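Local coordinates for protein minor fimbrium subunit Mfa5 (Porphyromonas gingivalis ATCC 33277, PDB 6TO1) that serves as an accessory subunit of the minor fimbriae, surface pili that mediate biofilm formation and adhesion to host cells and other bacteria, at residues A[107-111]-A[526-530]; A[436-440]-A[464-469]. All blocks are in the same frame, centred on the assembly; numbering follows the deposited sequence. Where two conformers were deposited one is given.

Contact 1 of 2, residues A[107-111]-A[526-530]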
ATOM      1  N   ASN A 107      10.871  34.437  18.283  1.00 29.92           N
ATOM      2  CA  ASN A 107      10.740  35.144  17.014  1.00 23.47           C
ATOM      3  C   ASN A 107       9.351  34.842  16.489  1.00 29.84           C
ATOM      4  O   ASN A 107       9.073  33.695  16.113  1.00 28.21           O
ATOM      5  CB  ASN A 107      11.827  34.722  16.030  1.00 25.73           C
ATOM      6  CG  ASN A 107      11.735  35.460  14.697  1.00 23.16           C
ATOM      7  OD1 ASN A 107      10.707  36.068  14.351  1.00 27.02           O
ATOM      8  ND2 ASN A 107      12.823  35.403  13.929  1.00 29.21           N
ATOM      9  N   PRO A 108       8.456  35.838  16.446  1.00 25.73           N
ATOM     10  CA  PRO A 108       7.082  35.562  16.020  1.00 31.26           C
ATOM     11  C   PRO A 108       6.975  35.188  14.561  1.00 26.35           C
ATOM     12  O   PRO A 108       5.920  34.693  14.151  1.00 26.42           O
ATOM     13  CB  PRO A 108       6.352  36.876  16.310  1.00 30.10           C
ATOM     14  CG  PRO A 108       7.428  37.905  16.171  1.00 26.21           C
ATOM     15  CD  PRO A 108       8.664  37.272  16.734  1.00 27.25           C
ATOM     16  N   ASN A 109       8.004  35.451  13.758  1.00 22.48           N
ATOM     17  CA  ASN A 109       8.010  35.039  12.346  1.00 26.00           C
ATOM     18  C   ASN A 109       8.435  33.575  12.331  1.00 21.60           C
ATOM     19  O   ASN A 109       9.588  33.226  12.091  1.00 21.42           O
ATOM     20  CB  ASN A 109       8.942  35.920  11.526  1.00 22.56           C
ATOM     21  CG  ASN A 109       8.502  37.390  11.516  1.00 21.91           C
ATOM     22  OD1 ASN A 109       7.479  37.751  10.943  1.00 24.78           O
ATOM     23  ND2 ASN A 109       9.314  38.244  12.122  1.00 26.37           N
ATOM     24  N   ALA A 110       7.480  32.702  12.643  1.00 20.84           N
ATOM     25  CA  ALA A 110       7.768  31.292  12.839  1.00 22.83           C
ATOM     26  C   ALA A 110       6.664  30.460  12.202  1.00 24.66           C
ATOM     27  O   ALA A 110       5.485  30.803  12.288  1.00 22.67           O
ATOM     28  CB  ALA A 110       7.889  30.941  14.322  1.00 27.59           C
ATOM     29  N   TRP A 111       7.064  29.355  11.588  1.00 22.69           N
ATOM     30  CA  TRP A 111       6.124  28.447  10.943  1.00 19.83           C
ATOM     31  C   TRP A 111       6.557  27.025  11.242  1.00 19.18           C
ATOM     32  O   TRP A 111       7.751  26.720  11.294  1.00 24.61           O
ATOM     33  CB  TRP A 111       6.076  28.652   9.416  1.00 23.74           C
ATOM     34  CG  TRP A 111       5.633  30.019   8.985  1.00 21.10           C
ATOM     35  CD1 TRP A 111       4.381  30.388   8.580  1.00 23.13           C
ATOM     36  CD2 TRP A 111       6.450  31.200   8.886  1.00 20.19           C
ATOM     37  NE1 TRP A 111       4.367  31.722   8.257  1.00 25.39           N
ATOM     38  CE2 TRP A 111       5.627  32.239   8.439  1.00 23.36           C
ATOM     39  CE3 TRP A 111       7.794  31.471   9.146  1.00 22.92           C
ATOM     40  CZ2 TRP A 111       6.104  33.532   8.247  1.00 19.01           C
ATOM     41  CZ3 TRP A 111       8.257  32.747   8.955  1.00 18.23           C
ATOM     42  CH2 TRP A 111       7.420  33.753   8.507  1.00 18.82           C
ATOM     43  N   VAL A 526       5.268  32.124   2.309  1.00 21.30           N
ATOM     44  CA  VAL A 526       4.967  32.837   3.539  1.00 20.71           C
ATOM     45  C   VAL A 526       5.395  34.296   3.394  1.00 20.17           C
ATOM     46  O   VAL A 526       6.356  34.622   2.684  1.00 20.94           O
ATOM     47  CB  VAL A 526       5.643  32.225   4.790  1.00 18.99           C
ATOM     48  CG1 VAL A 526       5.212  30.773   4.996  1.00 25.14           C
ATOM     49  CG2 VAL A 526       7.126  32.306   4.695  1.00 19.59           C
ATOM     50  N   LYS A 527       4.660  35.162   4.078  1.00 22.33           N
ATOM     51  CA  LYS A 527       5.045  36.564   4.282  1.00 20.66           C
ATOM     52  C   LYS A 527       5.266  36.818   5.769  1.00 22.23           C
ATOM     53  O   LYS A 527       4.506  36.338   6.618  1.00 23.20           O
ATOM     54  CB  LYS A 527       3.969  37.501   3.723  1.00 23.03           C
ATOM     55  CG  LYS A 527       3.782  37.377   2.222  1.00 23.99           C
ATOM     56  CD  LYS A 527       2.574  38.177   1.695  1.00 29.46           C
ATOM     57  CE  LYS A 527       2.373  37.890   0.205  1.00 34.47           C
ATOM     58  NZ  LYS A 527       1.178  38.542  -0.368  1.00 35.01           N
ATOM     59  N   LEU A 528       6.331  37.557   6.077  1.00 23.85           N
ATOM     60  CA  LEU A 528       6.648  37.874   7.462  1.00 24.16           C
ATOM     61  C   LEU A 528       5.516  38.686   8.089  1.00 21.82           C
ATOM     62  O   LEU A 528       4.862  39.494   7.427  1.00 26.33           O
ATOM     63  CB  LEU A 528       7.955  38.669   7.534  1.00 23.30           C
ATOM     64  CG  LEU A 528       9.231  37.853   7.633  1.00 21.81           C
ATOM     65  CD1 LEU A 528       9.344  36.992   6.389  1.00 21.79           C
ATOM     66  CD2 LEU A 528      10.410  38.776   7.729  1.00 23.98           C
ATOM     67  N   GLY A 529       5.279  38.449   9.376  1.00 27.72           N
ATOM     68  CA  GLY A 529       4.243  39.165  10.098  1.00 26.24           C
ATOM     69  C   GLY A 529       4.756  40.309  10.971  1.00 28.25           C
ATOM     70  O   GLY A 529       3.969  41.179  11.354  1.00 24.56           O
ATOM     71  N   TYR A 530       6.051  40.314  11.293  1.00 24.16           N
ATOM     72  CA  TYR A 530       6.648  41.315  12.181  1.00 26.19           C
ATOM     73  C   TYR A 530       8.037  41.725  11.725  1.00 30.58           C
ATOM     74  O   TYR A 530       8.867  40.883  11.390  1.00 23.59           O
ATOM     75  CB  TYR A 530       6.748  40.784  13.638  1.00 22.68           C
ATOM     76  CG  TYR A 530       5.388  40.442  14.186  1.00 25.86           C
ATOM     77  CD1 TYR A 530       4.627  41.384  14.870  1.00 30.56           C
ATOM     78  CD2 TYR A 530       4.819  39.191  13.943  1.00 24.22           C
ATOM     79  CE1 TYR A 530       3.357  41.082  15.311  1.00 31.02           C
ATOM     80  CE2 TYR A 530       3.566  38.885  14.380  1.00 28.87           C
ATOM     81  CZ  TYR A 530       2.836  39.821  15.065  1.00 38.19           C
ATOM     82  OH  TYR A 530       1.580  39.495  15.500  1.00 35.68           O
TER

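Contact 2 of 2, residues A[436-440]-A[464-469]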
ATOM      1  N   LEU A 436      13.681  17.075  15.761  1.00 28.35           N
ATOM      2  CA  LEU A 436      12.471  17.253  14.971  1.00 40.62           C
ATOM      3  C   LEU A 436      11.392  16.294  15.464  1.00 38.44           C
ATOM      4  O   LEU A 436      11.648  15.383  16.250  1.00 37.71           O
ATOM      5  CB  LEU A 436      12.736  16.973  13.487  1.00 34.82           C
ATOM      6  CG  LEU A 436      13.396  18.071  12.673  1.00 36.57           C
ATOM      7  CD1 LEU A 436      14.696  18.519  13.292  1.00 46.59           C
ATOM      8  CD2 LEU A 436      13.654  17.587  11.245  1.00 43.52           C
ATOM      9  N   ASN A 437      10.170  16.479  14.976  1.00 31.56           N
ATOM     10  CA  ASN A 437       9.090  15.517  15.199  1.00 28.22           C
ATOM     11  C   ASN A 437       9.048  14.611  13.969  1.00 33.62           C
ATOM     12  O   ASN A 437       8.668  15.057  12.882  1.00 26.12           O
ATOM     13  CB  ASN A 437       7.765  16.242  15.421  1.00 33.71           C
ATOM     14  CG  ASN A 437       6.609  15.294  15.656  1.00 54.41           C
ATOM     15  OD1 ASN A 437       6.789  14.078  15.781  1.00 65.77           O
ATOM     16  ND2 ASN A 437       5.402  15.850  15.722  1.00 64.31           N
ATOM     17  N   VAL A 438       9.452  13.352  14.139  1.00 31.72           N
ATOM     18  CA  VAL A 438       9.631  12.404  13.038  1.00 32.71           C
ATOM     19  C   VAL A 438       8.846  11.138  13.358  1.00 33.16           C
ATOM     20  O   VAL A 438       9.139  10.474  14.354  1.00 29.58           O
ATOM     21  CB  VAL A 438      11.118  12.060  12.837  1.00 32.10           C
ATOM     22  CG1 VAL A 438      11.281  10.992  11.755  1.00 39.91           C
ATOM     23  CG2 VAL A 438      11.906  13.288  12.503  1.00 37.76           C
ATOM     24  N   SER A 439       7.866  10.794  12.514  1.00 29.87           N
ATOM     25  CA  SER A 439       7.006   9.656  12.831  1.00 25.60           C
ATOM     26  C   SER A 439       7.671   8.325  12.506  1.00 31.38           C
ATOM     27  O   SER A 439       7.396   7.325  13.174  1.00 29.64           O
ATOM     28  CB  SER A 439       5.674   9.773  12.089  1.00 29.88           C
ATOM     29  OG  SER A 439       5.847   9.471  10.714  1.00 24.23           O
ATOM     30  N   ASN A 440       8.551   8.301  11.512  1.00 25.32           N
ATOM     31  CA  ASN A 440       9.126   7.080  10.969  1.00 29.70           C
ATOM     32  C   ASN A 440      10.508   7.430  10.431  1.00 26.79           C
ATOM     33  O   ASN A 440      10.661   8.445   9.750  1.00 25.93           O
ATOM     34  CB  ASN A 440       8.293   6.500   9.811  1.00 34.82           C
ATOM     35  CG  ASN A 440       6.903   6.070  10.225  1.00 33.27           C
ATOM     36  OD1 ASN A 440       5.973   6.879  10.316  1.00 28.94           O
ATOM     37  ND2 ASN A 440       6.739   4.773  10.440  1.00 40.59           N
ATOM     38  N   GLU A 464       0.275   7.026   7.115  0.52 24.82           N
ATOM     39  CA  GLU A 464       0.910   8.302   6.812  0.52 26.28           C
ATOM     40  C   GLU A 464       2.179   8.435   7.640  0.52 24.37           C
ATOM     41  O   GLU A 464       2.224   8.001   8.795  0.52 24.36           O
ATOM     42  CB  GLU A 464      -0.026   9.496   7.075  0.52 31.06           C
ATOM     43  CG  GLU A 464      -0.323   9.800   8.529  0.52 31.11           C
ATOM     44  CD  GLU A 464      -0.719  11.263   8.761  0.52 33.66           C
ATOM     45  OE1 GLU A 464      -0.157  11.913   9.680  0.52 33.37           O
ATOM     46  OE2 GLU A 464      -1.588  11.764   8.021  0.52 33.48           O
ATOM     47  N   ALA A 465       3.203   9.031   7.033  1.00 22.52           N
ATOM     48  CA  ALA A 465       4.473   9.325   7.682  1.00 20.98           C
ATOM     49  C   ALA A 465       4.717  10.832   7.594  1.00 20.85           C
ATOM     50  O   ALA A 465       4.396  11.468   6.580  1.00 21.39           O
ATOM     51  CB  ALA A 465       5.613   8.541   7.033  1.00 25.54           C
ATOM     52  N   THR A 466       5.233  11.415   8.672  1.00 21.84           N
ATOM     53  CA  THR A 466       5.422  12.862   8.687  1.00 19.00           C
ATOM     54  C   THR A 466       6.707  13.234   9.405  1.00 20.56           C
ATOM     55  O   THR A 466       7.194  12.510  10.276  1.00 21.98           O
ATOM     56  CB  THR A 466       4.265  13.599   9.389  1.00 23.48           C
ATOM     57  OG1 THR A 466       4.146  13.105  10.737  1.00 27.85           O
ATOM     58  CG2 THR A 466       2.992  13.429   8.658  1.00 26.89           C
ATOM     59  N   ILE A 467       7.292  14.344   8.959  1.00 21.88           N
ATOM     60  CA  ILE A 467       8.275  15.078   9.733  1.00 21.62           C
ATOM     61  C   ILE A 467       7.737  16.495   9.854  1.00 22.65           C
ATOM     62  O   ILE A 467       7.073  17.014   8.945  1.00 20.33           O
ATOM     63  CB  ILE A 467       9.691  15.099   9.131  1.00 27.97           C
ATOM     64  CG1 ILE A 467       9.726  15.839   7.806  1.00 27.46           C
ATOM     65  CG2 ILE A 467      10.247  13.675   8.999  1.00 26.94           C
ATOM     66  CD1 ILE A 467      11.135  15.988   7.280  1.00 35.00           C
ATOM     67  N   THR A 468       8.030  17.122  10.996  1.00 24.14           N
ATOM     68  CA  THR A 468       7.640  18.500  11.241  1.00 24.61           C
ATOM     69  C   THR A 468       8.810  19.190  11.937  1.00 21.43           C
ATOM     70  O   THR A 468       9.393  18.633  12.870  1.00 22.44           O
ATOM     71  CB  THR A 468       6.393  18.592  12.115  1.00 27.25           C
ATOM     72  OG1 THR A 468       5.296  17.949  11.464  1.00 26.38           O
ATOM     73  CG2 THR A 468       6.032  20.050  12.386  1.00 26.91           C
ATOM     74  N   TYR A 469       9.144  20.382  11.455  1.00 21.71           N
ATOM     75  CA  TYR A 469      10.210  21.218  11.998  1.00 22.98           C
ATOM     76  C   TYR A 469       9.758  22.667  11.954  1.00 27.76           C
ATOM     77  O   TYR A 469       8.969  23.059  11.092  1.00 21.86           O
ATOM     78  CB  TYR A 469      11.530  21.040  11.215  1.00 22.70           C
ATOM     79  CG  TYR A 469      11.463  21.317   9.728  1.00 19.54           C
ATOM     80  CD1 TYR A 469      11.741  22.581   9.225  1.00 19.37           C
ATOM     81  CD2 TYR A 469      11.128  20.312   8.807  1.00 17.39           C
ATOM     82  CE1 TYR A 469      11.683  22.853   7.860  1.00 23.96           C
ATOM     83  CE2 TYR A 469      11.068  20.589   7.425  1.00 20.57           C
ATOM     84  CZ  TYR A 469      11.355  21.848   6.958  1.00 22.39           C
ATOM     85  OH  TYR A 469      11.319  22.148   5.607  1.00 24.33           O
TER
HETATM   86  O   HOH W   1       5.515  15.166  12.144  1.00 36.96           O
HETATM   87  O   HOH W   2       3.914   5.255   9.181  1.00 37.72           O

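Contact 1 of 2, residues A[107-111]-A[526-530]
Asn109 reaches across to the backbone of Gly529 and Tyr530, where the incoming end of strand 110-119, in an antiparallel sheet, meets the linker entering strand 530-539 of the next, mixed sheet. Two tight turns shape the approach: Asn107 OD1 accepts from Asn109 N at 2.8 Å, an Asx turn, and Asn109 is the centre of an inverse gamma turn, closed by a weak bond from Ala110 N to Pro108 O. The Asn109 CB points toward the linker, and with CG anti to the carbonyl carbon (chi1 -62°) the amide is carried onto that backbone. At the first branch, OD1 takes two donors. Gly529 N approaches at 2.8 Å, almost in line with the OD1 carbonyl (C=O...N 173°), although the hydrogen bond is bent at the hydrogen; Tyr530 N lies 3.0 Å from OD1 in the carbonyl plane, on a lone pair (127°). At the other branch, ND2 donates to Tyr530 O at 2.8 Å by a fairly straight bond, tilted slightly from the amide plane. Three bonds therefore fix the rotation of this buried amide, and Tyr530 is gripped through both its N and its O. Apolar contacts extend to each side. Pro108 CB comes 3.6 Å from Tyr530 CD2, obliquely to the ring. Trp111 receives Val526 over one face: CG1 sits 3.6 Å from the centroid of the five-membered ring and only slightly off its normal, a CH-pi contact. Around the seam, Leu475 of helix 475-480 packs on both Asn109 and Leu528, while Asn109 makes a backbone hydrogen bond with Ala473 in the neighbouring strand. At the rim of the indole's six-membered ring, Lys527 O lies in the ring plane, 3.6 Å from Trp111 CZ2.

Contact 2 of 2, residues A[436-440]-A[464-469]
With chi1 at 74°, Ser439 holds OG between its backbone N and carbonyl carbon, turned to Thr466, while Ile467 has CG2 anti to its carbonyl carbon, facing Val438. Ser439 OG accepts the N-H of Thr466 at 2.9 Å in a nearly straight bond, and the backbone N of Ser439 donates back to Thr466 O. The hydroxyl thus stands in for the carbonyl that a continued antiparallel pairing would supply. Its own proton goes to Asn440 OD1, 2.6 Å from Ser439 OG.

Beyond this point the pairing is regular: Asn437 and Thr468 form an antiparallel hydrogen-bonded pair, Val438 and Ile467 the non-hydrogen-bonded one. Strand 437-438 thereby adds a short strand to the sheet on one flank of strand 463-473, whose other flank pairs with 110-119. Val438 CG2 meets Ile467 CG2 at 3.9 Å, side by side against Trp454 and Val443 of the facing sheet. The side chains of Leu436 and Tyr469 likewise lie side by side, Leu436 CG 3.8 Å from Tyr469 CB, and the Tyr469 hydroxyl is hydrogen-bonded to the carboxylate of Asp415.

On the Asn437 and Thr468 side, one water donates to Asn437 O and bonds Thr466 OG1 (2.8 Å) and Thr468 OG1, the latter also bonded to Thr114. A second water donates to Asn440 OD1 at 2.9 Å and to Glu464 O at 3.2 Å.

In the fold
From the N terminus, the chain forms strand 90-98, then passes through 107-111 into strand 110-119 and on through the von Willebrand factor A-type sheet, whose strands are all parallel but for 181-186, before returning by strand 408-417. Contact 2 then closes a short loop of 23 residues between 436-440 and 464-469. Contact 1 closes only at 526-530, so its loop of 414 residues encloses contact 2 whole: the two nest and do not cross. Strand 463-473 pairs with 437-438 and with 110-119, so both contacts reach one sheet, their centres about 22 Å apart. Contact 2 extends that sheet, whereas contact 1 joins it to the approach to strand 530-539.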